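Side-chain contacts in uncharacterized protein (PDB 4R0G), which probably acts as a guanine-nucleotide exchange factor for the small GTPases Rab5, Rab21 and Rab22, through a VPS9-like domain joined to a helical bundle domain: residues 23-28 / 207-212; 54-59 / 98-103. All coordinates share one frame; numbering follows the deposited sequence.

Interaction 1: 23-28 / 207-212; sequences WPKFIA and LHEQTE
A single surface salt bridge between Lys25 and Glu209 ties the VPS9-like part of the chain to its helical bundle part. The ammonium NZ of Lys25 lies 3.4 Å from the carboxylate oxygen OE2 of Glu209, a separation that supports an ionic pairing; with hydrogens placed, no hydrogen bond crosses between the two segments. The backbones stay well apart, since even the nearest pair of CA atoms, those of Lys25 and Glu209, is separated by 11.4 Å, and only 64 Å² of surface is buried in all. Length is therefore supplied by the side chains. Lys25 leaves helix 23-30 with CG trans to its own N (chi1 -174°) and runs extended from there, carrying NZ out toward Glu209. Glu209 instead folds at its second torsion (chi2 59°), and this bend brings the carboxylate round to meet the lysine, the two side chains crossing at about a right angle. The imidazole of His208 stands near the same ammonium group, Lys25 NZ being 4.7 Å from His208 NE2; if that histidine were protonated, the glutamate would probably help to offset the gathered positive charge. Both bridge residues are exposed, so solvent probably screens the attraction. Behind Lys25, the inner side of helix 23-30 is anchored by Trp23, Pro24 and Ile27, which pack on helices 40-53 and 80-101. On the partner side, Leu207 packs on Leu171 and Ile175 and His208 touches Lys172, all of helix 155-183, and the bridge joins this region to helix 23-30.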
# COMPACT_ATOMS: atom_id res chain seq x y z
N TRP A 23 8.44 4.10 -18.67
CA TRP A 23 8.35 3.65 -20.05
C TRP A 23 6.96 3.81 -20.65
O TRP A 23 6.81 4.40 -21.72
CB TRP A 23 8.75 2.18 -20.10
CG TRP A 23 8.94 1.60 -21.43
CD1 TRP A 23 9.27 2.26 -22.59
CD2 TRP A 23 8.88 0.21 -21.77
NE1 TRP A 23 9.39 1.37 -23.62
CE2 TRP A 23 9.17 0.10 -23.15
CE3 TRP A 23 8.60 -0.95 -21.03
CZ2 TRP A 23 9.18 -1.13 -23.83
CZ3 TRP A 23 8.62 -2.18 -21.70
CH2 TRP A 23 8.91 -2.26 -23.10
N PRO A 24 5.93 3.27 -19.97
CA PRO A 24 4.66 3.34 -20.68
C PRO A 24 4.13 4.78 -20.83
O PRO A 24 3.29 5.05 -21.70
CB PRO A 24 3.75 2.41 -19.86
CG PRO A 24 4.35 2.28 -18.56
CD PRO A 24 5.80 2.58 -18.66
N LYS A 25 4.65 5.72 -20.04
CA LYS A 25 4.29 7.12 -20.20
C LYS A 25 4.98 7.71 -21.45
O LYS A 25 4.42 8.56 -22.14
CB LYS A 25 4.64 7.91 -18.92
CG LYS A 25 4.19 9.36 -18.95
CD LYS A 25 4.99 10.23 -17.99
CE LYS A 25 4.58 11.71 -18.15
NZ LYS A 25 4.93 12.58 -16.98
N PHE A 26 6.19 7.25 -21.73
CA PHE A 26 6.92 7.66 -22.94
C PHE A 26 6.26 7.09 -24.19
O PHE A 26 6.02 7.79 -25.18
CB PHE A 26 8.40 7.23 -22.83
CG PHE A 26 9.10 7.03 -24.15
CD1 PHE A 26 9.62 8.12 -24.85
CD2 PHE A 26 9.27 5.75 -24.68
CE1 PHE A 26 10.26 7.93 -26.06
CE2 PHE A 26 9.93 5.56 -25.89
CZ PHE A 26 10.43 6.65 -26.58
N ILE A 27 5.95 5.80 -24.13
CA ILE A 27 5.27 5.13 -25.22
C ILE A 27 3.96 5.85 -25.52
O ILE A 27 3.53 5.91 -26.65
CB ILE A 27 5.07 3.65 -24.90
CG1 ILE A 27 6.42 2.95 -24.94
CG2 ILE A 27 4.12 2.97 -25.87
CD1 ILE A 27 6.36 1.45 -24.66
N ALA A 28 3.34 6.46 -24.52
CA ALA A 28 2.06 7.10 -24.76
C ALA A 28 2.24 8.42 -25.49
O ALA A 28 1.35 8.86 -26.22
CB ALA A 28 1.30 7.29 -23.47
N LEU A 207 8.78 16.03 -7.38
CA LEU A 207 9.18 14.70 -7.00
C LEU A 207 8.65 13.64 -7.96
O LEU A 207 9.16 12.53 -8.00
CB LEU A 207 8.69 14.40 -5.59
CG LEU A 207 9.67 13.99 -4.50
CD1 LEU A 207 8.87 13.31 -3.44
CD2 LEU A 207 10.71 13.02 -4.99
N HIS A 208 7.64 13.98 -8.74
CA HIS A 208 6.98 12.98 -9.58
C HIS A 208 7.90 12.51 -10.68
O HIS A 208 7.78 11.39 -11.16
CB HIS A 208 5.70 13.52 -10.20
CG HIS A 208 4.94 12.51 -10.99
ND1 HIS A 208 4.18 11.52 -10.40
CD2 HIS A 208 4.84 12.32 -12.33
CE1 HIS A 208 3.63 10.78 -11.34
NE2 HIS A 208 4.02 11.24 -12.52
N GLU A 209 8.80 13.39 -11.08
CA GLU A 209 9.75 13.09 -12.14
C GLU A 209 11.02 12.38 -11.62
O GLU A 209 11.88 12.01 -12.41
CB GLU A 209 10.11 14.40 -12.88
CG GLU A 209 9.37 14.65 -14.23
CD GLU A 209 7.83 14.71 -14.11
OE1 GLU A 209 7.31 15.53 -13.31
OE2 GLU A 209 7.15 13.95 -14.83
N GLN A 210 11.15 12.19 -10.32
CA GLN A 210 12.44 11.77 -9.81
C GLN A 210 12.58 10.27 -9.53
O GLN A 210 11.70 9.67 -8.93
CB GLN A 210 12.86 12.62 -8.61
CG GLN A 210 14.13 13.40 -8.90
CD GLN A 210 13.91 14.52 -9.90
OE1 GLN A 210 13.06 15.41 -9.68
NE2 GLN A 210 14.67 14.50 -11.02
N THR A 211 13.65 9.65 -10.01
CA THR A 211 13.81 8.20 -9.82
C THR A 211 14.76 7.78 -8.68
O THR A 211 14.88 6.59 -8.37
CB THR A 211 14.18 7.50 -11.15
OG1 THR A 211 15.45 7.98 -11.63
CG2 THR A 211 13.13 7.79 -12.19
N GLU A 212 15.44 8.75 -8.08
CA GLU A 212 16.31 8.48 -6.93
C GLU A 212 16.58 9.76 -6.13
O GLU A 212 16.41 10.86 -6.62
CB GLU A 212 17.62 7.81 -7.37
CG GLU A 212 18.39 8.57 -8.47
CD GLU A 212 19.55 7.76 -9.05
OE1 GLU A 212 19.52 6.50 -8.98
OE2 GLU A 212 20.49 8.38 -9.60

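Interaction 2: 54-59 / 98-103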
# COMPACT_ATOMS: atom_id res chain seq x y z
N ASN A 54 13.21 -3.92 -29.52
CA ASN A 54 14.28 -3.44 -28.69
C ASN A 54 15.06 -4.52 -27.99
O ASN A 54 15.68 -4.31 -26.96
CB ASN A 54 13.93 -2.18 -27.91
CG ASN A 54 13.74 -0.98 -28.85
OD1 ASN A 54 14.64 -0.12 -28.96
ND2 ASN A 54 12.59 -0.93 -29.54
N GLY A 55 14.92 -5.72 -28.54
CA GLY A 55 15.78 -6.83 -28.16
C GLY A 55 15.31 -7.56 -26.93
O GLY A 55 16.10 -7.86 -26.01
N PHE A 56 14.00 -7.83 -26.91
CA PHE A 56 13.42 -8.64 -25.85
C PHE A 56 14.24 -9.95 -25.70
O PHE A 56 14.67 -10.56 -26.68
CB PHE A 56 11.94 -8.95 -26.14
CG PHE A 56 11.29 -9.74 -25.06
CD1 PHE A 56 10.99 -9.17 -23.83
CD2 PHE A 56 10.99 -11.08 -25.25
CE1 PHE A 56 10.40 -9.93 -22.80
CE2 PHE A 56 10.40 -11.84 -24.24
CZ PHE A 56 10.11 -11.27 -23.01
N CYS A 57 14.49 -10.35 -24.46
CA CYS A 57 15.30 -11.52 -24.25
C CYS A 57 15.16 -12.08 -22.83
O CYS A 57 14.62 -11.42 -21.94
CB CYS A 57 16.76 -11.14 -24.47
SG CYS A 57 17.43 -10.30 -23.01
N LEU A 58 15.76 -13.24 -22.63
CA LEU A 58 15.60 -14.00 -21.41
C LEU A 58 16.01 -13.20 -20.17
O LEU A 58 15.33 -13.24 -19.13
CB LEU A 58 16.38 -15.32 -21.53
CG LEU A 58 16.19 -16.35 -20.42
CD1 LEU A 58 14.73 -16.81 -20.38
CD2 LEU A 58 17.13 -17.52 -20.65
N ASP A 59 17.10 -12.46 -20.27
CA ASP A 59 17.57 -11.63 -19.17
C ASP A 59 16.59 -10.48 -18.84
O ASP A 59 16.43 -10.10 -17.69
CB ASP A 59 19.01 -11.15 -19.45
CG ASP A 59 19.51 -10.14 -18.42
OD1 ASP A 59 19.74 -10.58 -17.24
OD2 ASP A 59 19.68 -8.93 -18.79
N VAL A 98 5.62 -15.70 -25.25
CA VAL A 98 5.02 -16.63 -26.17
C VAL A 98 5.65 -16.50 -27.55
O VAL A 98 6.04 -17.49 -28.17
CB VAL A 98 3.51 -16.40 -26.26
CG1 VAL A 98 2.88 -17.27 -27.36
CG2 VAL A 98 2.91 -16.63 -24.89
N TYR A 99 5.75 -15.26 -28.02
CA TYR A 99 6.35 -15.00 -29.33
C TYR A 99 7.81 -15.43 -29.37
O TYR A 99 8.28 -15.92 -30.38
CB TYR A 99 6.21 -13.54 -29.69
CG TYR A 99 4.77 -13.17 -29.92
CD1 TYR A 99 3.87 -14.14 -30.33
CD2 TYR A 99 4.31 -11.87 -29.75
CE1 TYR A 99 2.55 -13.82 -30.57
CE2 TYR A 99 2.99 -11.54 -29.98
CZ TYR A 99 2.11 -12.52 -30.40
OH TYR A 99 0.79 -12.25 -30.64
N LEU A 100 8.53 -15.27 -28.26
CA LEU A 100 9.95 -15.62 -28.21
C LEU A 100 10.12 -17.12 -28.28
O LEU A 100 10.87 -17.62 -29.12
CB LEU A 100 10.57 -15.10 -26.90
CG LEU A 100 12.05 -14.68 -26.88
CD1 LEU A 100 12.53 -14.62 -25.45
CD2 LEU A 100 12.97 -15.56 -27.72
N THR A 101 9.43 -17.83 -27.40
CA THR A 101 9.54 -19.29 -27.36
C THR A 101 9.18 -19.95 -28.70
O THR A 101 9.82 -20.91 -29.12
CB THR A 101 8.68 -19.88 -26.24
OG1 THR A 101 9.18 -19.41 -24.98
CG2 THR A 101 8.75 -21.38 -26.26
N ASN A 102 8.17 -19.39 -29.37
CA ASN A 102 7.59 -19.92 -30.61
C ASN A 102 8.03 -19.35 -31.97
O ASN A 102 7.39 -19.60 -32.98
CB ASN A 102 6.07 -20.00 -30.48
CG ASN A 102 5.64 -20.76 -29.22
OD1 ASN A 102 5.69 -21.99 -29.17
ND2 ASN A 102 5.23 -20.02 -28.19
N ASN A 103 9.07 -18.52 -31.97
CA ASN A 103 9.67 -17.95 -33.20
C ASN A 103 8.75 -17.06 -34.03
O ASN A 103 8.86 -16.99 -35.25
CB ASN A 103 10.32 -19.04 -34.09
CG ASN A 103 11.34 -19.89 -33.33
OD1 ASN A 103 11.91 -19.46 -32.32
ND2 ASN A 103 11.56 -21.12 -33.82
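The backbones of 54-59 and 98-103 come nearest at Cys57 and Leu100, whose CA atoms are 7.8 Å apart, where the turn leading into helix 58-71 passes the last turn of helix 80-101. Contact is made by Phe56 and Leu100, both with their CB directed at the opposite segment. The methyl CD1 of Leu100 lies 3.7 Å from CE2 of Phe56 and 3.9 Å from CD2 of the same ring, so one methyl group spans a ring bond, approaching the ring obliquely. Leu100 CG follows it at 4.1 Å from Phe56 CD2. The Phe56 ring is brought there by a first torsion of -178°, which sets CG opposite the backbone N. The same Leu100 methyl also reaches the main chain, 4.3 Å from CA of Cys57, whose own CB points away and whose SG caps a backbone N in the first turn of helix 58-71. No hydrogen bond joins the segments; the 112 Å² buried between them reflects apolar packing. Within 98-103 the helix end is secured by a doubly used carbonyl: O of Val98 accepts from Asn102 N at 3.1 Å and from Asn102 ND2 at 2.7 Å, the amide nitrogen standing 21° off the carbonyl plane. In the VPS9-like domain, Phe56 also packs on Leu93, Cys96 and Met97 of helix 80-101 and meets Trp51 of helix 40-53 edge-to-face. The linker between helices 40-53 and 58-71 is thus fastened to helix 80-101, whose far flank at Val98 rests on helix 132-151.

Both contacts lie at the surface, yet interaction 1 joins the two family regions, while interaction 2 joins elements within one of them. Interaction 1 does so through one ionic pair of exposed residues, bridging backbones too distant to pack. Interaction 2 is apolar and buries more area, with partly exposed residues, of which Phe56 also packs on further side chains of helix 80-101. The centres of interactions 1 and 2 are about 25 Å apart, and the nearest atoms of interactions 1 and 2 about 6 Å, without touching. Helices 40-53 and 80-101 relate them: Trp23, in the segment 23-28 though not in the contact itself, and Phe56 of interaction 2 both meet Trp51, and both pack on side chains of helix 80-101.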